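Local coordinates for protein E1 (Kluyveromyces marxianus, PDB 3VX6) that acts as the N-terminal domain of Atg7, the E1-like autophagy enzyme that activates ATG12 for conjugation to ATG5 and ATG8 for conjugation to phosphatidylethanolamine, at residues 157-162 and 242-246; 196-200 and 231-235; 169-173 and 199-203; 104-108 and 120-124. All coordinates share one frame; numbering follows the deposited sequence.

How the contacts relate
Contacts 1, 2 and 3 lie together on one mixed six-stranded sheet, whereas contact 4 belongs to the other large sheet, with its centre about 20 Å from the centres of contacts 2 and 3 and about 25 Å from that of contact 1. Contact 1 pairs the outermost strand 151-159 with 243-250, which pairs in turn with 231-236. Contact 2 carries the sheet on to strand 198-202, its centre about 10 Å from that of contact 1. Contact 3 shares Val-199 and Val-200 with contact 2 and lays helix 165-171 on that strand. Contacts 3 and 4 touch where the Phe-201 ring packs on the Ile-121 side chain.

Contact 1 of 4, residues 157-162 and 242-246; sequences SKVIAS and SFEAE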
# COMPACT_ATOMS: atom_id res chain seq x y z
N SER A 157 15.46 -15.33 -6.91
CA SER A 157 15.72 -14.05 -6.27
C SER A 157 17.20 -13.86 -6.03
O SER A 157 17.93 -14.81 -5.79
CB SER A 157 14.96 -13.91 -4.94
OG SER A 157 15.60 -14.60 -3.88
N LYS A 158 17.64 -12.61 -6.12
CA LYS A 158 19.03 -12.28 -5.89
C LYS A 158 19.07 -10.96 -5.14
O LYS A 158 18.14 -10.17 -5.23
CB LYS A 158 19.77 -12.15 -7.21
CG LYS A 158 19.21 -11.12 -8.15
CD LYS A 158 19.98 -11.10 -9.48
CE LYS A 158 19.29 -10.20 -10.49
NZ LYS A 158 19.91 -10.21 -11.85
N VAL A 159 20.14 -10.75 -4.39
CA VAL A 159 20.30 -9.52 -3.63
C VAL A 159 20.51 -8.37 -4.60
O VAL A 159 21.04 -8.56 -5.69
CB VAL A 159 21.51 -9.60 -2.68
CG1 VAL A 159 21.53 -8.39 -1.75
CG2 VAL A 159 21.46 -10.90 -1.87
N ILE A 160 20.08 -7.19 -4.22
CA ILE A 160 20.26 -6.03 -5.06
C ILE A 160 21.16 -5.05 -4.33
O ILE A 160 21.01 -4.83 -3.11
CB ILE A 160 18.93 -5.33 -5.34
CG1 ILE A 160 18.03 -6.23 -6.17
CG2 ILE A 160 19.18 -4.03 -6.07
CD1 ILE A 160 16.70 -5.60 -6.48
N ALA A 161 22.10 -4.47 -5.06
CA ALA A 161 23.02 -3.50 -4.50
C ALA A 161 22.33 -2.15 -4.55
O ALA A 161 22.03 -1.64 -5.63
CB ALA A 161 24.30 -3.45 -5.31
N SER A 162 22.05 -1.58 -3.38
CA SER A 162 21.40 -0.28 -3.30
C SER A 162 22.27 0.75 -4.02
O SER A 162 21.78 1.79 -4.46
CB SER A 162 21.24 0.14 -1.83
OG SER A 162 20.68 -0.90 -1.04
N SER A 242 17.48 -5.33 0.19
CA SER A 242 16.98 -5.24 -1.19
C SER A 242 17.33 -6.48 -2.02
O SER A 242 18.49 -6.91 -2.07
CB SER A 242 17.50 -3.98 -1.88
OG SER A 242 18.62 -3.44 -1.18
N PHE A 243 16.32 -7.06 -2.66
CA PHE A 243 16.51 -8.24 -3.49
C PHE A 243 15.60 -8.23 -4.71
O PHE A 243 14.52 -7.64 -4.68
CB PHE A 243 16.20 -9.50 -2.68
CG PHE A 243 14.73 -9.67 -2.36
CD1 PHE A 243 14.11 -8.83 -1.43
CD2 PHE A 243 13.97 -10.65 -2.99
CE1 PHE A 243 12.75 -8.98 -1.15
CE2 PHE A 243 12.62 -10.81 -2.71
CZ PHE A 243 12.01 -9.97 -1.79
N GLU A 244 16.03 -8.89 -5.78
CA GLU A 244 15.22 -8.98 -6.99
C GLU A 244 14.62 -10.38 -6.99
O GLU A 244 15.27 -11.33 -6.55
CB GLU A 244 16.08 -8.80 -8.23
CG GLU A 244 15.31 -8.99 -9.53
CD GLU A 244 16.18 -8.80 -10.77
OE1 GLU A 244 16.73 -7.69 -10.95
OE2 GLU A 244 16.29 -9.75 -11.57
N ALA A 245 13.40 -10.52 -7.47
CA ALA A 245 12.77 -11.82 -7.51
C ALA A 245 11.96 -12.10 -8.77
O ALA A 245 11.32 -11.22 -9.34
CB ALA A 245 11.92 -12.00 -6.27
N GLU A 246 12.00 -13.35 -9.20
CA GLU A 246 11.25 -13.79 -10.36
C GLU A 246 10.04 -14.54 -9.79
O GLU A 246 10.20 -15.47 -9.00
CB GLU A 246 12.10 -14.73 -11.19
CG GLU A 246 11.53 -15.03 -12.54
CD GLU A 246 12.43 -15.93 -13.32
OE1 GLU A 246 12.27 -15.97 -14.56
OE2 GLU A 246 13.30 -16.60 -12.71
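Ser-157 faces Ala-245 and Val-159 faces Phe-243 as antiparallel non-hydrogen-bonded pairs, with the strand axes 4.3 Å apart and inclined at 169°. Between them Lys-158 and Glu-244 form the hydrogen-bonded pair: Glu-244 N donates to Lys-158 O, while the return bond from Lys-158 N to Glu-244 O is less certain. One residue past the strand, Ile-160 N continues the series to Ser-242 O at 2.7 Å. On one face Lys-158 and Glu-244 run side by side in the same direction. The lysine CG, set between its backbone N and carbonyl carbon (chi1 58°), passes 3.9 Å from Glu-244 CB, and the extended chain ends in a long salt bridge, Lys-158 NZ to Glu-244 OE2, 3.7 Å. The carboxylate has its stronger partner in Lys-198, which forms a salt bridge with OE1. On this face too, Ile-160 CD1 reaches 3.7 Å from Glu-244 CB. Ser-157 and Ala-245 share the other face, their CB atoms 3.8 Å apart, while Ser-157 CB also meets the edge of the Phe-243 ring, 3.9 Å from CD2. Antiparallel pairing of this kind, with a lysine-glutamate cross-strand pair on one face, here adds the outermost strand 151-159 to the mixed sheet beside strand 243-250.

Contact 2 of 4, residues 196-200 and 231-235; sequences CEKVV and YTICF
Lys-198 leans over Thr-232 on the neighbouring parallel strand, and its side chain can be followed outward atom by atom. CB sits 3.2 Å from the Thr-232 carbonyl O and 3.5 Å from the methyl CG2 of the same threonine. A chi1 of 50° places CG between the backbone N and the carbonyl carbon, and from there the extended chain crosses the threonine at a slant. CD touches Thr-232 CG2 at 3.7 Å and then comes to the sulfur of Cys-234, which CE also meets at 3.9 Å from SG. Beyond the two segments, NZ ends at the carboxylate of Glu-244, on strand 243-250. Thr-232 offers its methyl because CG2 lies anti to its backbone N, while OG1 takes the position beside that N.

The backbones run parallel, 22° apart, and are tied by two hydrogen bonds. Val-199 N donates to Thr-232 O at 2.9 Å, and Cys-234 N to Val-199 O. The N-H and the C=O of Val-199 therefore both serve the same partner strand. On the face of Lys-198, Val-200 CG1 presses on Cys-234 CB at 3.6 Å; on the other, Val-199 and Ile-233 meet, CB to CG1 4.2 Å, facing helix 215-225, the connection of this beta-alpha-beta unit, where Val-199 meets Trp-222. The chemistry is thus divided: a methyl and a sulfur line the aliphatic part of the lysine, and its charge is carried across strand 231-236 to the strand beyond.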
# COMPACT_ATOMS: atom_id res chain seq x y z
N CYS A 196 8.99 -4.59 -20.60
CA CYS A 196 10.06 -4.45 -19.61
C CYS A 196 10.59 -5.81 -19.17
O CYS A 196 9.88 -6.81 -19.22
CB CYS A 196 9.56 -3.69 -18.39
SG CYS A 196 8.40 -4.63 -17.38
N GLU A 197 11.85 -5.83 -18.73
CA GLU A 197 12.49 -7.05 -18.28
C GLU A 197 12.03 -7.33 -16.88
O GLU A 197 11.99 -8.48 -16.44
CB GLU A 197 14.02 -6.91 -18.24
CG GLU A 197 14.69 -6.70 -19.57
CD GLU A 197 14.75 -5.24 -19.96
OE1 GLU A 197 15.41 -4.46 -19.23
OE2 GLU A 197 14.13 -4.89 -20.99
N LYS A 198 11.71 -6.25 -16.17
CA LYS A 198 11.27 -6.37 -14.80
C LYS A 198 10.70 -5.10 -14.22
O LYS A 198 10.71 -4.05 -14.85
CB LYS A 198 12.43 -6.84 -13.93
CG LYS A 198 13.71 -6.07 -14.11
CD LYS A 198 14.86 -6.91 -13.60
CE LYS A 198 16.19 -6.16 -13.67
NZ LYS A 198 17.33 -7.08 -13.37
N VAL A 199 10.18 -5.24 -13.01
CA VAL A 199 9.58 -4.17 -12.24
C VAL A 199 10.40 -3.95 -10.99
O VAL A 199 10.75 -4.90 -10.30
CB VAL A 199 8.15 -4.55 -11.84
CG1 VAL A 199 7.61 -3.57 -10.78
CG2 VAL A 199 7.27 -4.56 -13.08
N VAL A 200 10.71 -2.70 -10.69
CA VAL A 200 11.48 -2.37 -9.49
C VAL A 200 10.52 -1.74 -8.49
O VAL A 200 9.77 -0.82 -8.81
CB VAL A 200 12.67 -1.43 -9.83
CG1 VAL A 200 13.61 -2.14 -10.76
CG2 VAL A 200 12.18 -0.16 -10.48
N TYR A 231 7.40 -13.36 -13.81
CA TYR A 231 7.45 -11.92 -13.58
C TYR A 231 8.60 -11.63 -12.63
O TYR A 231 8.70 -12.24 -11.57
CB TYR A 231 6.17 -11.45 -12.93
CG TYR A 231 4.97 -11.73 -13.78
CD1 TYR A 231 4.54 -10.82 -14.73
CD2 TYR A 231 4.29 -12.94 -13.66
CE1 TYR A 231 3.47 -11.11 -15.55
CE2 TYR A 231 3.21 -13.23 -14.48
CZ TYR A 231 2.81 -12.32 -15.42
OH TYR A 231 1.78 -12.62 -16.26
N THR A 232 9.46 -10.69 -13.01
CA THR A 232 10.59 -10.36 -12.17
C THR A 232 10.40 -9.03 -11.49
O THR A 232 10.05 -8.05 -12.13
CB THR A 232 11.88 -10.31 -12.99
OG1 THR A 232 12.18 -11.63 -13.48
CG2 THR A 232 13.02 -9.80 -12.13
N ILE A 233 10.64 -9.00 -10.19
CA ILE A 233 10.48 -7.77 -9.43
C ILE A 233 11.65 -7.49 -8.51
O ILE A 233 12.04 -8.34 -7.72
CB ILE A 233 9.21 -7.82 -8.57
CG1 ILE A 233 7.99 -8.02 -9.47
CG2 ILE A 233 9.11 -6.55 -7.74
CD1 ILE A 233 6.72 -8.30 -8.72
N CYS A 234 12.22 -6.30 -8.64
CA CYS A 234 13.34 -5.88 -7.79
C CYS A 234 12.76 -5.21 -6.55
O CYS A 234 12.03 -4.23 -6.64
CB CYS A 234 14.23 -4.89 -8.53
SG CYS A 234 15.03 -5.57 -9.97
N PHE A 235 13.09 -5.74 -5.38
CA PHE A 235 12.60 -5.18 -4.13
C PHE A 235 13.71 -4.40 -3.45
O PHE A 235 14.59 -4.98 -2.82
CB PHE A 235 12.10 -6.31 -3.23
CG PHE A 235 10.92 -7.06 -3.82
CD1 PHE A 235 9.66 -6.46 -3.87
CD2 PHE A 235 11.08 -8.34 -4.35
CE1 PHE A 235 8.58 -7.13 -4.45
CE2 PHE A 235 10.00 -9.02 -4.92
CZ PHE A 235 8.74 -8.41 -4.97

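Contact 3 of 4, residues 169-173 and 199-203; sequences SFIKQ and VVFKD
Phe-170, in helix 165-171, stands over Val-200 of strand 198-202 with 7.7 Å between their CA atoms, so side chains rather than backbones make the contact. The phenyl ring has a partner over each face. Val-200, otherwise part of the sheet pairing, sends its CG2 methyl to one face, 3.3 Å from the Phe-170 ring centroid and almost on the normal, a CH-pi contact. Over the opposite face runs the Lys-202 chain: CE lies 3.7 Å from the same centroid, and NZ makes a cation-pi contact at 4.2 Å from it. The phenylalanine CG is anti to its backbone N (chi1 -174°), which directs the ring at the strand, while the lysine, bent at chi2, slides past it the other way toward the helix. At the ring's edge, in its plane, lies the backbone carbonyl carbon of Phe-201.

Lys-202 NZ then hydrogen-bonds to Phe-170 O at 2.7 Å, standing above the carbonyl plane. That oxygen also accepts the N-H of Gln-173 at 3.0 Å from N, and the two donors arrive from opposite faces of its plane. Gln-173 O is near the ammonium too, but at a poor angle, and Val-175 O takes a further hydrogen bond from it. The buried lysine is thus surrounded by backbone carbonyl oxygens and a pi face. These oxygens, one of them from the helix, would probably favour its positive charge, and together with the ring they probably hold the chain's course between helix and strand.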
# COMPACT_ATOMS: atom_id res chain seq x y z
N SER A 169 19.66 4.87 -9.77
CA SER A 169 18.82 5.44 -10.82
C SER A 169 17.36 5.39 -10.39
O SER A 169 16.56 6.28 -10.71
CB SER A 169 19.03 4.65 -12.12
OG SER A 169 18.13 5.06 -13.13
N PHE A 170 17.01 4.34 -9.65
CA PHE A 170 15.64 4.16 -9.16
C PHE A 170 15.44 4.98 -7.89
O PHE A 170 14.40 5.61 -7.70
CB PHE A 170 15.36 2.68 -8.87
CG PHE A 170 13.92 2.39 -8.51
CD1 PHE A 170 13.61 1.33 -7.67
CD2 PHE A 170 12.89 3.18 -9.00
CE1 PHE A 170 12.29 1.06 -7.32
CE2 PHE A 170 11.58 2.92 -8.66
CZ PHE A 170 11.28 1.86 -7.82
N ILE A 171 16.44 4.95 -7.01
CA ILE A 171 16.38 5.68 -5.75
C ILE A 171 16.40 7.19 -6.01
O ILE A 171 15.83 7.96 -5.23
CB ILE A 171 17.56 5.29 -4.86
CG1 ILE A 171 17.52 3.78 -4.61
CG2 ILE A 171 17.51 6.08 -3.56
CD1 ILE A 171 18.50 3.30 -3.58
N LYS A 172 17.03 7.59 -7.10
CA LYS A 172 17.11 9.00 -7.47
C LYS A 172 15.72 9.47 -7.85
O LYS A 172 15.44 10.67 -7.87
CB LYS A 172 18.07 9.19 -8.65
N GLN A 173 14.84 8.51 -8.14
CA GLN A 173 13.47 8.79 -8.53
C GLN A 173 12.49 8.85 -7.38
O GLN A 173 12.67 8.21 -6.35
CB GLN A 173 12.99 7.77 -9.55
CG GLN A 173 13.18 8.20 -10.98
CD GLN A 173 12.99 7.06 -11.95
OE1 GLN A 173 12.02 6.30 -11.85
NE2 GLN A 173 13.91 6.93 -12.90
N VAL A 199 10.18 -5.24 -13.01
CA VAL A 199 9.58 -4.17 -12.24
C VAL A 199 10.40 -3.95 -10.99
O VAL A 199 10.75 -4.90 -10.30
CB VAL A 199 8.15 -4.55 -11.84
CG1 VAL A 199 7.61 -3.57 -10.78
CG2 VAL A 199 7.27 -4.56 -13.08
N VAL A 200 10.71 -2.70 -10.69
CA VAL A 200 11.48 -2.37 -9.49
C VAL A 200 10.52 -1.74 -8.49
O VAL A 200 9.77 -0.82 -8.81
CB VAL A 200 12.67 -1.43 -9.83
CG1 VAL A 200 13.61 -2.14 -10.76
CG2 VAL A 200 12.18 -0.16 -10.48
N PHE A 201 10.55 -2.26 -7.27
CA PHE A 201 9.66 -1.81 -6.22
C PHE A 201 10.39 -1.46 -4.92
O PHE A 201 11.19 -2.24 -4.41
CB PHE A 201 8.64 -2.94 -5.98
CG PHE A 201 7.75 -2.75 -4.77
CD1 PHE A 201 7.48 -3.83 -3.94
CD2 PHE A 201 7.16 -1.53 -4.49
CE1 PHE A 201 6.64 -3.70 -2.85
CE2 PHE A 201 6.32 -1.39 -3.40
CZ PHE A 201 6.06 -2.47 -2.59
N LYS A 202 10.13 -0.26 -4.41
CA LYS A 202 10.72 0.15 -3.14
C LYS A 202 9.78 -0.50 -2.15
O LYS A 202 8.75 0.05 -1.76
CB LYS A 202 10.73 1.67 -3.02
CG LYS A 202 11.92 2.29 -3.75
CD LYS A 202 11.62 3.65 -4.38
CE LYS A 202 12.87 4.18 -5.06
NZ LYS A 202 12.70 5.54 -5.63
N ASP A 203 10.14 -1.72 -1.78
CA ASP A 203 9.38 -2.56 -0.87
C ASP A 203 8.95 -1.91 0.45
O ASP A 203 9.69 -1.13 1.05
CB ASP A 203 10.19 -3.81 -0.60
CG ASP A 203 9.34 -4.99 -0.21
OD1 ASP A 203 9.92 -6.06 0.02
OD2 ASP A 203 8.10 -4.85 -0.13

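Contact 4 of 4, residues 104-108 and 120-124; sequences KGQEL and IISFY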
# COMPACT_ATOMS: atom_id res chain seq x y z
N LYS A 104 -12.03 -1.32 -3.15
CA LYS A 104 -10.82 -0.52 -3.19
C LYS A 104 -9.80 -1.34 -3.95
O LYS A 104 -8.97 -0.80 -4.69
CB LYS A 104 -10.32 -0.21 -1.78
CG LYS A 104 -10.87 1.10 -1.20
CD LYS A 104 -12.38 1.16 -1.25
CE LYS A 104 -12.86 2.33 -2.10
NZ LYS A 104 -14.34 2.24 -2.42
N GLY A 105 -9.89 -2.66 -3.79
CA GLY A 105 -8.97 -3.56 -4.47
C GLY A 105 -9.15 -3.61 -5.97
O GLY A 105 -8.16 -3.66 -6.70
N GLN A 106 -10.39 -3.60 -6.44
CA GLN A 106 -10.67 -3.64 -7.87
C GLN A 106 -10.25 -2.35 -8.55
O GLN A 106 -9.91 -2.36 -9.74
CB GLN A 106 -12.16 -3.88 -8.12
CG GLN A 106 -12.64 -5.23 -7.64
CD GLN A 106 -14.15 -5.41 -7.75
OE1 GLN A 106 -14.92 -4.56 -7.29
NE2 GLN A 106 -14.58 -6.53 -8.33
N GLU A 107 -10.29 -1.26 -7.80
CA GLU A 107 -9.93 0.05 -8.34
C GLU A 107 -8.43 0.13 -8.55
O GLU A 107 -7.96 0.67 -9.54
CB GLU A 107 -10.38 1.15 -7.38
CG GLU A 107 -11.86 1.14 -7.07
CD GLU A 107 -12.22 2.03 -5.88
OE1 GLU A 107 -13.42 2.05 -5.52
OE2 GLU A 107 -11.32 2.70 -5.31
N LEU A 108 -7.67 -0.39 -7.60
CA LEU A 108 -6.23 -0.37 -7.73
C LEU A 108 -5.87 -1.24 -8.92
O LEU A 108 -4.98 -0.90 -9.71
CB LEU A 108 -5.58 -0.88 -6.44
CG LEU A 108 -5.90 0.00 -5.22
CD1 LEU A 108 -5.52 -0.71 -3.96
CD2 LEU A 108 -5.18 1.33 -5.32
N ILE A 120 -1.20 1.10 -7.91
CA ILE A 120 -1.84 -0.04 -7.26
C ILE A 120 -1.61 -0.02 -5.76
O ILE A 120 -2.23 -0.78 -5.02
CB ILE A 120 -1.31 -1.36 -7.81
CG1 ILE A 120 0.16 -1.51 -7.41
CG2 ILE A 120 -1.51 -1.40 -9.31
CD1 ILE A 120 0.84 -2.68 -8.01
N ILE A 121 -0.72 0.87 -5.32
CA ILE A 121 -0.39 0.99 -3.90
C ILE A 121 -1.05 2.18 -3.25
O ILE A 121 -0.88 3.31 -3.70
CB ILE A 121 1.14 1.12 -3.68
CG1 ILE A 121 1.81 -0.22 -3.98
CG2 ILE A 121 1.43 1.58 -2.25
CD1 ILE A 121 3.29 -0.21 -3.75
N SER A 122 -1.78 1.92 -2.18
CA SER A 122 -2.45 2.97 -1.44
C SER A 122 -2.92 2.46 -0.08
O SER A 122 -2.85 1.27 0.21
CB SER A 122 -3.64 3.48 -2.24
OG SER A 122 -4.17 4.65 -1.64
N PHE A 123 -3.37 3.36 0.77
CA PHE A 123 -3.90 2.93 2.04
C PHE A 123 -5.21 3.65 2.25
O PHE A 123 -5.39 4.79 1.83
CB PHE A 123 -2.94 3.20 3.19
CG PHE A 123 -2.70 4.65 3.46
CD1 PHE A 123 -1.85 5.39 2.65
CD2 PHE A 123 -3.26 5.25 4.59
CE1 PHE A 123 -1.56 6.71 2.96
CE2 PHE A 123 -2.98 6.57 4.90
CZ PHE A 123 -2.13 7.31 4.09
N TYR A 124 -6.13 2.94 2.89
CA TYR A 124 -7.46 3.42 3.17
C TYR A 124 -7.72 3.23 4.66
O TYR A 124 -7.36 2.20 5.25
CB TYR A 124 -8.46 2.61 2.35
CG TYR A 124 -8.20 2.66 0.86
CD1 TYR A 124 -8.84 3.60 0.05
CD2 TYR A 124 -7.29 1.77 0.25
CE1 TYR A 124 -8.59 3.66 -1.33
CE2 TYR A 124 -7.03 1.83 -1.13
CZ TYR A 124 -7.69 2.77 -1.91
OH TYR A 124 -7.48 2.85 -3.28
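The crossover that links parallel strands 78-86 and 123-130 of the second large sheet runs through helix 97-114, and here that helix packs on residues 120-124, which run into strand 123-130. Lys-104 meets the face of Tyr-124. The lysine CG stands over the centre of the tyrosine ring, 3.4 Å from its centroid and 12° off the normal, a CH-pi contact made with the aliphatic base of the chain. Bends at chi2 (54°) and chi3 then take the lysine away from the ring, and NZ forms a salt bridge with OE1 of Glu-107, one turn along the helix; the hydrogen bond within it is weak. Leu-108 meets the edge and the hydroxyl of the same tyrosine. Its CD1 lies near the plane of the Tyr-124 ring, 4.1 Å from CE2, and CD2 comes 3.4 Å from the hydroxyl OH. Approaching from the opposite direction to the tyrosine, the leucine also covers the Ile-120 carbonyl, with CD1 3.5 Å from O, and brings CD2 to 4.1 Å from Ser-122 CB. Ile-120 O also accepts a hydrogen bond from Asn-217 ND2. Around this buried contact, Pro-143 of strand 135-144 touches Lys-104, Leu-108 and Tyr-124, the Tyr-124 ring meets that of Tyr-82 on strand 78-86, and Ile-120 turns to Ile-218 and Val-221 of helix 215-225.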